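TRNA threonylcarbamoyladenosine dehydratase (Escherichia coli, PDB 4D79) catalyses the ATP-dependent dehydration of threonylcarbamoyladenosine at position 37 of tRNAs that read codons beginning with adenine, giving cyclic threonylcarbamoyladenosine. Local coordinates at residues B[7-12]-B[97-102]; B[30-35]-B[54-59]; B[112-117]-B[136-141]; B[172-177]-B[207-212]. All coordinates share one frame; numbering follows the deposited sequence.

Contact 1 of 4, residues B[7-12]-B[97-102]; sequences DAWRQR and NPECRV
W9, R12 and the turn residues N97, P98 and E99 form a mixed, water-bridged contact between the N-terminal helix 7-20 and the turn that leads from helix 85-96 into the edge strand 101-105. The indole of W9 gives it a broad flat surface. The amide of N97 stands almost upright over one face, the two planes 82° apart, with ND2 3.4 Å from CZ3 of W9, while CB of E99 lies at the ring edge. W9 reaches the turn because its CG is anti to the backbone N (chi1 -166°), which carries the ring outward from the helix to the turn. Replacing W9 by alanine would take away the indole, and the N97 amide would probably lose the surface it stands on, with a gap opened beside the turn. R12, extended from CG to NE, lays its guanidinium over P98, whose CD sits above the centre of the plane, 3.5 Å from CZ of R12. Its charge meets E99 only through a water, since NH1 of R12 and OE1 of E99 stay 4.4 Å apart. That water accepts from R12 NH1 at 2.7 Å and donates to both N97 OD1 and E99 OE1; the carboxylate also bonds S6 OG. N97 OD1 takes the backbone N of E99 as well, at 3.0 Å, closing an Asx turn within the type I beta turn N97-C100, here the helix-to-strand connection of a Rossmann-like alpha/beta fold.

Contact 2 of 4, residues B[30-35]-B[54-59]; sequences DAHICV and IGAITL
H32 lays one face of its imidazole over the methyl of A56, a CH-pi contact in which A56 CB stands 3.8 Å from the ring centroid. The pair belongs to two neighbouring parallel strands, 32-36 and 56-60, which helix 42-51 connects as a beta-alpha-beta crossover of the Rossmann-like ThiF fold. A small residue such as alanine suits the place, since its methyl fits under the ring without pushing it away. A chi1 of -170° sets the imidazole opposite the backbone N, and the ring runs along the sheet to T58, where its NE2 meets T58 OG1 at 2.6 Å in a hydrogen bond. A leucine in place of H32 would probably leave T58 OG1 without this partner and lose the flat cover over A56. C34 follows on the same face, its SG beside T58 CG2. On the other face, beta-branched I33 and V35 suit the extended backbone: I33 CD1 packs on I54 CD1 at 3.8 Å, both also touching L49 of the crossover helix, and V35 CB lies near L59 CD2. The backbones are joined by I33 N to A56 O, T58 N to I33 O and V35 N to T58 O, with a weak bond from A56 N to A31 O. The straightest is V35 N to T58 O, 2.8 Å long with 171° at the hydrogen.

Contact 3 of 4, residues B[112-117]-B[136-141]; sequences DNVAQY and AALIAY
V114 and A115, in the first turn of the short helix 114-118, meet L138 and Y141 on helix 132-144; no hydrogen bond crosses between them, and the contacts are van der Waals and CH-pi. The aliphatic part centres on V114, whose two methyls both face the longer helix. CG2 lies 4.0 Å from L138 CD1 and 3.9 Å from Y141 CB. CG1, set between the backbone N and the carbonyl carbon (chi1 59°), is turned to the start of the tyrosine side chain, where it comes within 4.1 Å of Y141 CD1. The valine and the tyrosine run past one another in opposite directions, and a short branched residue can offer both methyls to L138 and Y141. The aromatic part belongs to Y141. The tyrosine ring leaves its helix trans to the backbone N (chi1 -172°) and swings across to A115. CA of A115 stands over the ring face, 4.0 Å from the centroid of Y141, as a CH-pi contact, and A115 CB reaches Y141 CE1 at 3.5 Å. Alanine suits this place because its single methyl allows the ring to come down onto the helix backbone. M118, one turn further along the short helix, touches both L138 and Y141 and extends the apolar seam. L138 also packs on D127 of strand 124-127, which joins helix 132-144 to the sheet. The two helices precede and follow that strand and pack against each other as in the alpha/beta layering of the Rossmann-like ThiF fold.

Contact 4 of 4, residues B[172-177]-B[207-212]; sequences TIQDPL and TEALVY. With K (potassium ion), chain I.
Q174 sets CG beside the backbone N (chi1 -76°) and bends at chi2 (-75°), bringing its amide over A209 and L210. OE1 of Q174 then accepts the backbone N of L210 at 3.0 Å. The bond is fairly straight at the hydrogen, 163°, although the donor lies well above the carbonyl plane of the amide. A glutamine suits the place, being long enough to double back and ending in a neutral acceptor; its CD rests 3.9 Å from A209 CB. The backbone of the same residue serves a second purpose. Q174 O and E208 O each bind the potassium ion at 2.6 Å, so the ion bridges the two segments, and S206 and Q158 complete its protein ligands in this metal site of the ThiF-family domain. A water also on the ion, 3.0 Å away, donates to D175 OD2, linking the site to the residue that N-caps helix 176-189 through A178 N. E208 turns its carboxylate the other way, to the backbone N of I159 and of D160. Beyond the ion, the ring of P176 meets the methyl end of L210; the modelled separation is shorter than normal van der Waals contact, so the exact placement of the leucine is doubtful. Proline is a natural first residue of a helix, and here its ring also provides an apolar surface for the leucine. At the other end, I173 CD1 rests on T207, 4.2 Å from its CG2.

From the N terminus, the helix of 7-12 waits longest for its partner: contact 1 closes only at 97-102. Contact 2 is nested inside that loop, joining strands 32-36 and 56-60. The two touch directly, because R101 N and O pair with G55 O and I57 N, probably as hydrogen bonds, making strand 101-105 the next in the sheet. Contact 3 then closes a short loop around strand 124-127, pairing helices 114-118 and 132-144, and contact 4 follows in series, joining the start of helix 176-189 to the loop after strand 202-206. None cross. Contacts 1 and 4, on opposite sides of the chain's centre, both touch the second subunit.

Contact 1 of 4, residues B[7-12]-B[97-102]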
loop_
_atom_site.group_PDB
_atom_site.type_symbol
_atom_site.label_atom_id
_atom_site.label_comp_id
_atom_site.label_asym_id
_atom_site.label_seq_id
_atom_site.Cartn_x
_atom_site.Cartn_y
_atom_site.Cartn_z
ATOM N N ASP B 7 3.017 -17.991 -21.262
ATOM C CA ASP B 7 2.582 -16.782 -21.946
ATOM C C ASP B 7 1.613 -16.002 -21.080
ATOM O O ASP B 7 1.683 -14.778 -21.032
ATOM C CB ASP B 7 1.919 -17.124 -23.283
ATOM C CG ASP B 7 2.928 -17.500 -24.381
ATOM O OD1 ASP B 7 4.139 -17.200 -24.270
ATOM O OD2 ASP B 7 2.480 -18.067 -25.393
ATOM N N ALA B 8 0.739 -16.696 -20.348
ATOM C CA ALA B 8 -0.171 -16.017 -19.424
ATOM C C ALA B 8 0.577 -15.272 -18.321
ATOM O O ALA B 8 0.202 -14.155 -17.959
ATOM C CB ALA B 8 -1.149 -17.016 -18.824
ATOM N N TRP B 9 1.609 -15.897 -17.751
ATOM C CA TRP B 9 2.462 -15.245 -16.772
ATOM C C TRP B 9 3.080 -13.977 -17.338
ATOM O O TRP B 9 3.160 -12.947 -16.643
ATOM C CB TRP B 9 3.534 -16.232 -16.350
ATOM C CG TRP B 9 4.336 -15.900 -15.122
ATOM C CD1 TRP B 9 5.191 -14.874 -14.959
ATOM C CD2 TRP B 9 4.361 -16.651 -13.922
ATOM N NE1 TRP B 9 5.757 -14.930 -13.714
ATOM C CE2 TRP B 9 5.258 -16.019 -13.056
ATOM C CE3 TRP B 9 3.716 -17.818 -13.496
ATOM C CZ2 TRP B 9 5.516 -16.498 -11.773
ATOM C CZ3 TRP B 9 3.983 -18.301 -12.243
ATOM C CH2 TRP B 9 4.880 -17.648 -11.394
ATOM N N ARG B 10 3.574 -14.030 -18.575
ATOM C CA ARG B 10 4.120 -12.807 -19.155
ATOM C C ARG B 10 3.044 -11.741 -19.379
ATOM O O ARG B 10 3.359 -10.551 -19.362
ATOM C CB ARG B 10 4.869 -13.087 -20.450
ATOM C CG ARG B 10 6.329 -13.476 -20.259
ATOM C CD ARG B 10 7.056 -13.529 -21.615
ATOM N NE ARG B 10 6.502 -14.620 -22.364
ATOM C CZ ARG B 10 6.907 -15.877 -22.258
ATOM N NH1 ARG B 10 7.912 -16.226 -21.465
ATOM N NH2 ARG B 10 6.297 -16.787 -22.966
ATOM N N GLN B 11 1.790 -12.121 -19.618
ATOM C CA GLN B 11 0.750 -11.094 -19.725
ATOM C C GLN B 11 0.508 -10.446 -18.367
ATOM O O GLN B 11 0.316 -9.228 -18.269
ATOM C CB GLN B 11 -0.552 -11.697 -20.246
ATOM C CG GLN B 11 -0.504 -12.062 -21.745
ATOM C CD GLN B 11 -0.037 -10.916 -22.600
ATOM O OE1 GLN B 11 1.088 -10.918 -23.110
ATOM N NE2 GLN B 11 -0.884 -9.912 -22.737
ATOM N N ARG B 12 0.458 -11.259 -17.314
ATOM C CA ARG B 12 0.217 -10.731 -15.970
ATOM C C ARG B 12 1.379 -9.867 -15.503
ATOM O O ARG B 12 1.166 -8.830 -14.866
ATOM C CB ARG B 12 -0.028 -11.874 -14.999
ATOM C CG ARG B 12 -1.303 -12.628 -15.244
ATOM C CD ARG B 12 -1.564 -13.683 -14.175
ATOM N NE ARG B 12 -2.913 -14.189 -14.380
ATOM C CZ ARG B 12 -3.231 -15.293 -15.035
ATOM N NH1 ARG B 12 -2.301 -16.145 -15.466
ATOM N NH2 ARG B 12 -4.505 -15.603 -15.161
ATOM N N ASN B 97 -2.713 -14.853 -9.505
ATOM C CA ASN B 97 -1.838 -15.657 -10.349
ATOM C C ASN B 97 -2.180 -17.123 -10.130
ATOM O O ASN B 97 -1.756 -17.725 -9.127
ATOM C CB ASN B 97 -0.371 -15.387 -10.055
ATOM C CG ASN B 97 0.515 -16.213 -10.950
ATOM O OD1 ASN B 97 0.013 -16.936 -11.807
ATOM N ND2 ASN B 97 1.796 -16.125 -10.762
ATOM N N PRO B 98 -3.012 -17.706 -11.003
ATOM C CA PRO B 98 -3.397 -19.121 -10.861
ATOM C C PRO B 98 -2.228 -20.101 -10.956
ATOM O O PRO B 98 -2.401 -21.278 -10.631
ATOM C CB PRO B 98 -4.387 -19.327 -12.018
ATOM C CG PRO B 98 -4.865 -17.983 -12.368
ATOM C CD PRO B 98 -3.732 -17.038 -12.095
ATOM N N GLU B 99 -1.066 -19.657 -11.399
ATOM C CA GLU B 99 0.116 -20.493 -11.501
ATOM C C GLU B 99 1.059 -20.335 -10.310
ATOM O O GLU B 99 2.084 -21.033 -10.240
ATOM C CB GLU B 99 0.858 -20.178 -12.808
ATOM C CG GLU B 99 0.028 -20.574 -14.023
ATOM C CD GLU B 99 0.748 -20.354 -15.337
ATOM O OE1 GLU B 99 0.915 -19.186 -15.712
ATOM O OE2 GLU B 99 1.132 -21.341 -15.998
ATOM N N CYS B 100 0.715 -19.480 -9.357
ATOM C CA CYS B 100 1.511 -19.353 -8.137
ATOM C C CYS B 100 1.266 -20.566 -7.237
ATOM O O CYS B 100 0.129 -21.000 -7.052
ATOM C CB CYS B 100 1.153 -18.065 -7.403
ATOM S SG CYS B 100 2.098 -17.795 -5.849
ATOM N N ARG B 101 2.328 -21.128 -6.679
ATOM C CA ARG B 101 2.189 -22.256 -5.749
ATOM C C ARG B 101 2.051 -21.709 -4.330
ATOM O O ARG B 101 3.015 -21.209 -3.752
ATOM C CB ARG B 101 3.370 -23.219 -5.873
ATOM C CG ARG B 101 3.397 -24.342 -4.854
ATOM C CD ARG B 101 4.423 -25.432 -5.252
ATOM N NE ARG B 101 5.798 -24.932 -5.232
ATOM C CZ ARG B 101 6.547 -24.808 -4.138
ATOM N NH1 ARG B 101 6.064 -25.138 -2.948
ATOM N NH2 ARG B 101 7.785 -24.343 -4.235
ATOM N N VAL B 102 0.854 -21.796 -3.773
ATOM C CA VAL B 102 0.540 -21.197 -2.487
ATOM C C VAL B 102 0.395 -22.284 -1.433
ATOM O O VAL B 102 -0.383 -23.221 -1.606
ATOM C CB VAL B 102 -0.746 -20.368 -2.546
ATOM C CG1 VAL B 102 -0.924 -19.654 -1.228
ATOM C CG2 VAL B 102 -0.683 -19.390 -3.686
HETATM O O HOH W 1 0.177 -16.825 -14.689
#

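Contact 2 of 4, residues B[30-35]-B[54-59]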
loop_
_atom_site.group_PDB
_atom_site.type_symbol
_atom_site.label_atom_id
_atom_site.label_comp_id
_atom_site.label_asym_id
_atom_site.label_seq_id
_atom_site.Cartn_x
_atom_site.Cartn_y
_atom_site.Cartn_z
ATOM N N ASP B 30 11.002 -18.249 -9.612
ATOM C CA ASP B 30 11.688 -19.370 -8.980
ATOM C C ASP B 30 11.750 -19.231 -7.464
ATOM O O ASP B 30 12.197 -20.169 -6.780
ATOM C CB ASP B 30 13.123 -19.460 -9.494
ATOM C CG ASP B 30 13.226 -19.950 -10.903
ATOM O OD1 ASP B 30 12.286 -20.596 -11.351
ATOM O OD2 ASP B 30 14.297 -19.791 -11.523
ATOM N N ALA B 31 11.314 -18.096 -6.926
ATOM C CA ALA B 31 11.476 -17.823 -5.501
ATOM C C ALA B 31 10.338 -18.420 -4.702
ATOM O O ALA B 31 9.223 -18.604 -5.190
ATOM C CB ALA B 31 11.561 -16.325 -5.227
ATOM N N HIS B 32 10.633 -18.730 -3.455
ATOM C CA HIS B 32 9.630 -19.194 -2.511
ATOM C C HIS B 32 9.773 -18.304 -1.288
ATOM O O HIS B 32 10.786 -18.384 -0.580
ATOM C CB HIS B 32 9.817 -20.683 -2.160
ATOM C CG HIS B 32 8.670 -21.248 -1.377
ATOM N ND1 HIS B 32 8.580 -22.581 -1.018
ATOM C CD2 HIS B 32 7.563 -20.644 -0.873
ATOM C CE1 HIS B 32 7.459 -22.773 -0.339
ATOM N NE2 HIS B 32 6.817 -21.611 -0.245
ATOM N N ILE B 33 8.776 -17.451 -1.041
ATOM C CA ILE B 33 8.827 -16.497 0.063
ATOM C C ILE B 33 7.730 -16.820 1.066
ATOM O O ILE B 33 6.609 -17.184 0.699
ATOM C CB ILE B 33 8.750 -15.048 -0.457
ATOM C CG1 ILE B 33 10.026 -14.780 -1.259
ATOM C CG2 ILE B 33 8.581 -14.044 0.710
ATOM C CD1 ILE B 33 10.148 -13.410 -1.838
ATOM N N CYS B 34 8.097 -16.755 2.337
ATOM C CA CYS B 34 7.218 -17.058 3.449
ATOM C C CYS B 34 6.813 -15.752 4.106
ATOM O O CYS B 34 7.677 -14.938 4.446
ATOM C CB CYS B 34 7.945 -17.974 4.445
ATOM S SG CYS B 34 6.941 -18.499 5.826
ATOM N N VAL B 35 5.510 -15.550 4.277
ATOM C CA VAL B 35 4.975 -14.420 5.043
ATOM C C VAL B 35 4.400 -14.984 6.329
ATOM O O VAL B 35 3.523 -15.858 6.306
ATOM C CB VAL B 35 3.924 -13.621 4.263
ATOM C CG1 VAL B 35 3.501 -12.425 5.055
ATOM C CG2 VAL B 35 4.502 -13.220 2.922
ATOM N N ILE B 54 6.069 -13.475 -7.815
ATOM C CA ILE B 54 6.695 -14.482 -6.949
ATOM C C ILE B 54 6.009 -15.830 -7.157
ATOM O O ILE B 54 4.784 -15.944 -7.091
ATOM C CB ILE B 54 6.656 -14.024 -5.483
ATOM C CG1 ILE B 54 7.525 -12.772 -5.305
ATOM C CG2 ILE B 54 7.104 -15.108 -4.573
ATOM C CD1 ILE B 54 9.027 -13.013 -5.438
ATOM N N GLY B 55 6.807 -16.868 -7.417
ATOM C CA GLY B 55 6.247 -18.117 -7.925
ATOM C C GLY B 55 5.710 -19.061 -6.886
ATOM O O GLY B 55 4.863 -19.907 -7.209
ATOM N N ALA B 56 6.146 -18.915 -5.641
ATOM C CA ALA B 56 5.675 -19.751 -4.550
ATOM C C ALA B 56 5.625 -18.888 -3.305
ATOM O O ALA B 56 6.563 -18.137 -3.011
ATOM C CB ALA B 56 6.561 -20.974 -4.294
ATOM N N ILE B 57 4.522 -18.975 -2.594
ATOM C CA ILE B 57 4.308 -18.176 -1.407
ATOM C C ILE B 57 3.769 -19.097 -0.331
ATOM O O ILE B 57 2.814 -19.842 -0.573
ATOM C CB ILE B 57 3.328 -17.003 -1.674
ATOM C CG1 ILE B 57 3.925 -16.051 -2.717
ATOM C CG2 ILE B 57 3.014 -16.250 -0.391
ATOM C CD1 ILE B 57 2.913 -15.028 -3.275
ATOM N N THR B 58 4.355 -19.031 0.861
ATOM C CA THR B 58 3.793 -19.671 2.041
ATOM C C THR B 58 3.239 -18.611 2.995
ATOM O O THR B 58 3.862 -17.565 3.226
ATOM C CB THR B 58 4.846 -20.538 2.751
ATOM O OG1 THR B 58 5.253 -21.606 1.875
ATOM C CG2 THR B 58 4.297 -21.111 4.084
ATOM N N LEU B 59 2.041 -18.874 3.523
ATOM C CA LEU B 59 1.356 -17.982 4.446
ATOM C C LEU B 59 1.184 -18.711 5.766
ATOM O O LEU B 59 0.570 -19.781 5.805
ATOM C CB LEU B 59 -0.018 -17.570 3.909
ATOM C CG LEU B 59 -0.059 -16.986 2.510
ATOM C CD1 LEU B 59 -1.488 -16.632 2.076
ATOM C CD2 LEU B 59 0.848 -15.782 2.417
#

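Contact 3 of 4, residues B[112-117]-B[136-141]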
loop_
_atom_site.group_PDB
_atom_site.type_symbol
_atom_site.label_atom_id
_atom_site.label_comp_id
_atom_site.label_asym_id
_atom_site.label_seq_id
_atom_site.Cartn_x
_atom_site.Cartn_y
_atom_site.Cartn_z
ATOM N N ASP B 112 9.273 -24.166 19.417
ATOM C CA ASP B 112 9.214 -25.603 19.211
ATOM C C ASP B 112 8.987 -25.990 17.763
ATOM O O ASP B 112 9.371 -27.100 17.374
ATOM C CB ASP B 112 8.074 -26.214 20.038
ATOM C CG ASP B 112 8.358 -26.232 21.526
ATOM O OD1 ASP B 112 9.545 -26.195 21.918
ATOM O OD2 ASP B 112 7.383 -26.290 22.307
ATOM N N ASN B 113 8.316 -25.148 16.965
ATOM C CA ASN B 113 7.985 -25.543 15.601
ATOM C C ASN B 113 8.698 -24.721 14.540
ATOM O O ASN B 113 8.538 -25.012 13.345
ATOM C CB ASN B 113 6.467 -25.484 15.381
ATOM C CG ASN B 113 5.904 -24.060 15.453
ATOM O OD1 ASN B 113 6.612 -23.079 15.232
ATOM N ND2 ASN B 113 4.617 -23.957 15.756
ATOM N N VAL B 114 9.485 -23.715 14.928
ATOM C CA VAL B 114 10.000 -22.789 13.923
ATOM C C VAL B 114 10.954 -23.493 12.971
ATOM O O VAL B 114 10.888 -23.305 11.747
ATOM C CB VAL B 114 10.668 -21.571 14.589
ATOM C CG1 VAL B 114 11.834 -22.007 15.510
ATOM C CG2 VAL B 114 11.105 -20.555 13.513
ATOM N N ALA B 115 11.821 -24.365 13.498
ATOM C CA ALA B 115 12.758 -25.024 12.608
ATOM C C ALA B 115 12.023 -25.866 11.572
ATOM O O ALA B 115 12.387 -25.860 10.399
ATOM C CB ALA B 115 13.728 -25.862 13.423
ATOM N N GLN B 116 10.990 -26.605 11.990
ATOM C CA GLN B 116 10.209 -27.386 11.032
ATOM C C GLN B 116 9.596 -26.489 9.964
ATOM O O GLN B 116 9.688 -26.768 8.754
ATOM C CB GLN B 116 9.118 -28.167 11.771
ATOM C CG GLN B 116 8.104 -28.872 10.877
ATOM C CD GLN B 116 6.952 -29.482 11.660
ATOM O OE1 GLN B 116 6.994 -29.561 12.889
ATOM N NE2 GLN B 116 5.896 -29.875 10.950
ATOM N N TYR B 117 9.000 -25.372 10.376
ATOM C CA TYR B 117 8.367 -24.543 9.363
ATOM C C TYR B 117 9.406 -23.850 8.492
ATOM O O TYR B 117 9.177 -23.663 7.295
ATOM C CB TYR B 117 7.408 -23.549 10.028
ATOM C CG TYR B 117 6.147 -24.208 10.554
ATOM C CD1 TYR B 117 5.557 -25.252 9.867
ATOM C CD2 TYR B 117 5.552 -23.797 11.739
ATOM C CE1 TYR B 117 4.419 -25.857 10.320
ATOM C CE2 TYR B 117 4.405 -24.393 12.193
ATOM C CZ TYR B 117 3.846 -25.436 11.478
ATOM O OH TYR B 117 2.699 -26.062 11.911
ATOM N N ALA B 136 10.313 -13.034 18.297
ATOM C CA ALA B 136 11.691 -13.253 18.719
ATOM C C ALA B 136 12.188 -14.633 18.290
ATOM O O ALA B 136 13.288 -14.756 17.754
ATOM C CB ALA B 136 11.795 -13.085 20.232
ATOM N N ALA B 137 11.362 -15.663 18.455
ATOM C CA ALA B 137 11.753 -17.014 18.074
ATOM C C ALA B 137 12.003 -17.115 16.566
ATOM O O ALA B 137 12.963 -17.764 16.127
ATOM C CB ALA B 137 10.664 -17.992 18.505
ATOM N N LEU B 138 11.152 -16.477 15.753
ATOM C CA LEU B 138 11.363 -16.507 14.313
ATOM C C LEU B 138 12.651 -15.777 13.951
ATOM O O LEU B 138 13.476 -16.287 13.187
ATOM C CB LEU B 138 10.162 -15.884 13.575
ATOM C CG LEU B 138 10.242 -15.828 12.041
ATOM C CD1 LEU B 138 10.278 -17.245 11.496
ATOM C CD2 LEU B 138 9.069 -15.057 11.454
ATOM N N ILE B 139 12.846 -14.580 14.509
ATOM C CA ILE B 139 14.010 -13.770 14.149
ATOM C C ILE B 139 15.300 -14.457 14.555
ATOM O O ILE B 139 16.261 -14.499 13.778
ATOM C CB ILE B 139 13.888 -12.367 14.767
ATOM C CG1 ILE B 139 12.788 -11.601 14.028
ATOM C CG2 ILE B 139 15.224 -11.581 14.710
ATOM C CD1 ILE B 139 12.402 -10.382 14.740
ATOM N N ALA B 140 15.352 -14.977 15.790
ATOM C CA ALA B 140 16.556 -15.643 16.273
ATOM C C ALA B 140 16.909 -16.837 15.391
ATOM O O ALA B 140 18.067 -17.002 14.995
ATOM C CB ALA B 140 16.364 -16.044 17.737
ATOM N N TYR B 141 15.907 -17.625 14.999
ATOM C CA TYR B 141 16.150 -18.778 14.145
ATOM C C TYR B 141 16.653 -18.369 12.762
ATOM O O TYR B 141 17.639 -18.932 12.261
ATOM C CB TYR B 141 14.886 -19.628 14.027
ATOM C CG TYR B 141 15.189 -20.921 13.304
ATOM C CD1 TYR B 141 15.676 -22.036 14.002
ATOM C CD2 TYR B 141 15.078 -20.998 11.939
ATOM C CE1 TYR B 141 16.001 -23.222 13.335
ATOM C CE2 TYR B 141 15.385 -22.167 11.255
ATOM C CZ TYR B 141 15.868 -23.267 11.969
ATOM O OH TYR B 141 16.162 -24.398 11.283
#

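Contact 4 of 4, residues B[172-177]-B[207-212]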
loop_
_atom_site.group_PDB
_atom_site.type_symbol
_atom_site.label_atom_id
_atom_site.label_comp_id
_atom_site.label_asym_id
_atom_site.label_seq_id
_atom_site.Cartn_x
_atom_site.Cartn_y
_atom_site.Cartn_z
ATOM N N THR B 172 16.129 1.082 15.418
ATOM C CA THR B 172 14.792 1.615 15.283
ATOM C C THR B 172 14.471 2.596 16.424
ATOM O O THR B 172 14.996 2.498 17.540
ATOM C CB THR B 172 13.776 0.475 15.261
ATOM O OG1 THR B 172 13.729 -0.150 16.538
ATOM C CG2 THR B 172 14.137 -0.549 14.191
ATOM N N ILE B 173 13.601 3.561 16.124
ATOM C CA ILE B 173 13.067 4.502 17.099
ATOM C C ILE B 173 11.558 4.510 17.028
ATOM O O ILE B 173 10.956 4.070 16.041
ATOM C CB ILE B 173 13.565 5.945 16.899
ATOM C CG1 ILE B 173 13.188 6.427 15.476
ATOM C CG2 ILE B 173 15.068 6.019 17.156
ATOM C CD1 ILE B 173 13.179 7.938 15.320
ATOM N N GLN B 174 10.954 5.045 18.093
ATOM C CA GLN B 174 9.512 5.284 18.157
ATOM C C GLN B 174 8.734 4.027 17.826
ATOM O O GLN B 174 7.798 4.034 17.031
ATOM C CB GLN B 174 9.098 6.464 17.272
ATOM C CG GLN B 174 9.459 7.812 17.923
ATOM C CD GLN B 174 8.530 8.185 19.077
ATOM O OE1 GLN B 174 7.458 7.624 19.226
ATOM N NE2 GLN B 174 8.996 9.068 19.949
ATOM N N ASP B 175 9.202 2.901 18.353
ATOM C CA ASP B 175 8.625 1.616 17.980
ATOM C C ASP B 175 8.705 0.697 19.180
ATOM O O ASP B 175 9.669 -0.056 19.340
ATOM C CB ASP B 175 9.356 1.033 16.779
ATOM C CG ASP B 175 8.581 -0.071 16.108
ATOM O OD1 ASP B 175 7.937 -0.874 16.817
ATOM O OD2 ASP B 175 8.605 -0.118 14.864
ATOM N N PRO B 176 7.683 0.709 20.030
ATOM C CA PRO B 176 7.745 -0.099 21.252
ATOM C C PRO B 176 7.776 -1.581 20.972
ATOM O O PRO B 176 8.382 -2.317 21.750
ATOM C CB PRO B 176 6.480 0.312 22.019
ATOM C CG PRO B 176 6.099 1.643 21.428
ATOM C CD PRO B 176 6.528 1.626 20.027
ATOM N N LEU B 177 7.161 -2.046 19.881
ATOM C CA LEU B 177 7.258 -3.461 19.540
ATOM C C LEU B 177 8.701 -3.836 19.247
ATOM O O LEU B 177 9.215 -4.833 19.753
ATOM C CB LEU B 177 6.364 -3.788 18.346
ATOM C CG LEU B 177 6.500 -5.251 17.885
ATOM C CD1 LEU B 177 6.030 -6.187 18.976
ATOM C CD2 LEU B 177 5.733 -5.492 16.593
ATOM N N THR B 207 10.077 6.763 11.369
ATOM C CA THR B 207 10.601 7.804 12.245
ATOM C C THR B 207 9.504 8.630 12.885
ATOM O O THR B 207 9.814 9.447 13.745
ATOM C CB THR B 207 11.525 8.763 11.500
ATOM O OG1 THR B 207 10.886 9.231 10.309
ATOM C CG2 THR B 207 12.836 8.049 11.131
ATOM N N GLU B 208 8.256 8.438 12.474
ATOM C CA GLU B 208 7.145 9.206 13.021
ATOM C C GLU B 208 6.929 8.874 14.501
ATOM O O GLU B 208 6.973 7.707 14.908
ATOM C CB GLU B 208 5.878 8.884 12.210
ATOM C CG GLU B 208 4.622 9.596 12.680
ATOM C CD GLU B 208 3.367 9.070 11.992
ATOM O OE1 GLU B 208 3.474 8.271 11.029
ATOM O OE2 GLU B 208 2.272 9.396 12.485
ATOM N N ALA B 209 6.656 9.901 15.299
ATOM C CA ALA B 209 6.343 9.692 16.708
ATOM C C ALA B 209 4.985 9.010 16.840
ATOM O O ALA B 209 4.056 9.304 16.093
ATOM C CB ALA B 209 6.341 11.025 17.452
ATOM N N LEU B 210 4.857 8.131 17.824
ATOM C CA LEU B 210 3.623 7.372 17.988
ATOM C C LEU B 210 2.467 8.265 18.388
ATOM O O LEU B 210 2.615 9.196 19.195
ATOM C CB LEU B 210 3.786 6.281 19.045
ATOM C CG LEU B 210 3.914 4.841 18.590
ATOM C CD1 LEU B 210 4.986 4.730 17.537
ATOM C CD2 LEU B 210 4.215 3.992 19.798
ATOM N N VAL B 211 1.306 7.925 17.834
ATOM C CA VAL B 211 0.024 8.558 18.100
ATOM C C VAL B 211 -0.728 7.600 19.007
ATOM O O VAL B 211 -1.114 6.503 18.573
ATOM C CB VAL B 211 -0.756 8.811 16.801
ATOM C CG1 VAL B 211 -2.092 9.482 17.110
ATOM C CG2 VAL B 211 0.071 9.652 15.838
ATOM N N TYR B 212 -0.971 8.025 20.252
ATOM C CA TYR B 212 -1.586 7.188 21.266
ATOM C C TYR B 212 -3.088 7.096 21.063
ATOM O O TYR B 212 -3.663 7.870 20.293
ATOM C CB TYR B 212 -1.229 7.707 22.674
ATOM C CG TYR B 212 0.165 7.249 23.037
ATOM C CD1 TYR B 212 1.287 7.768 22.387
ATOM C CD2 TYR B 212 0.360 6.261 24.008
ATOM C CE1 TYR B 212 2.571 7.293 22.695
ATOM C CE2 TYR B 212 1.621 5.791 24.314
ATOM C CZ TYR B 212 2.722 6.322 23.671
ATOM O OH TYR B 212 3.969 5.842 23.966
HETATM K K K I . 7.662 5.170 14.670
HETATM O O HOH W 2 4.798 8.785 20.921
HETATM O O HOH W 3 7.839 2.325 13.748
#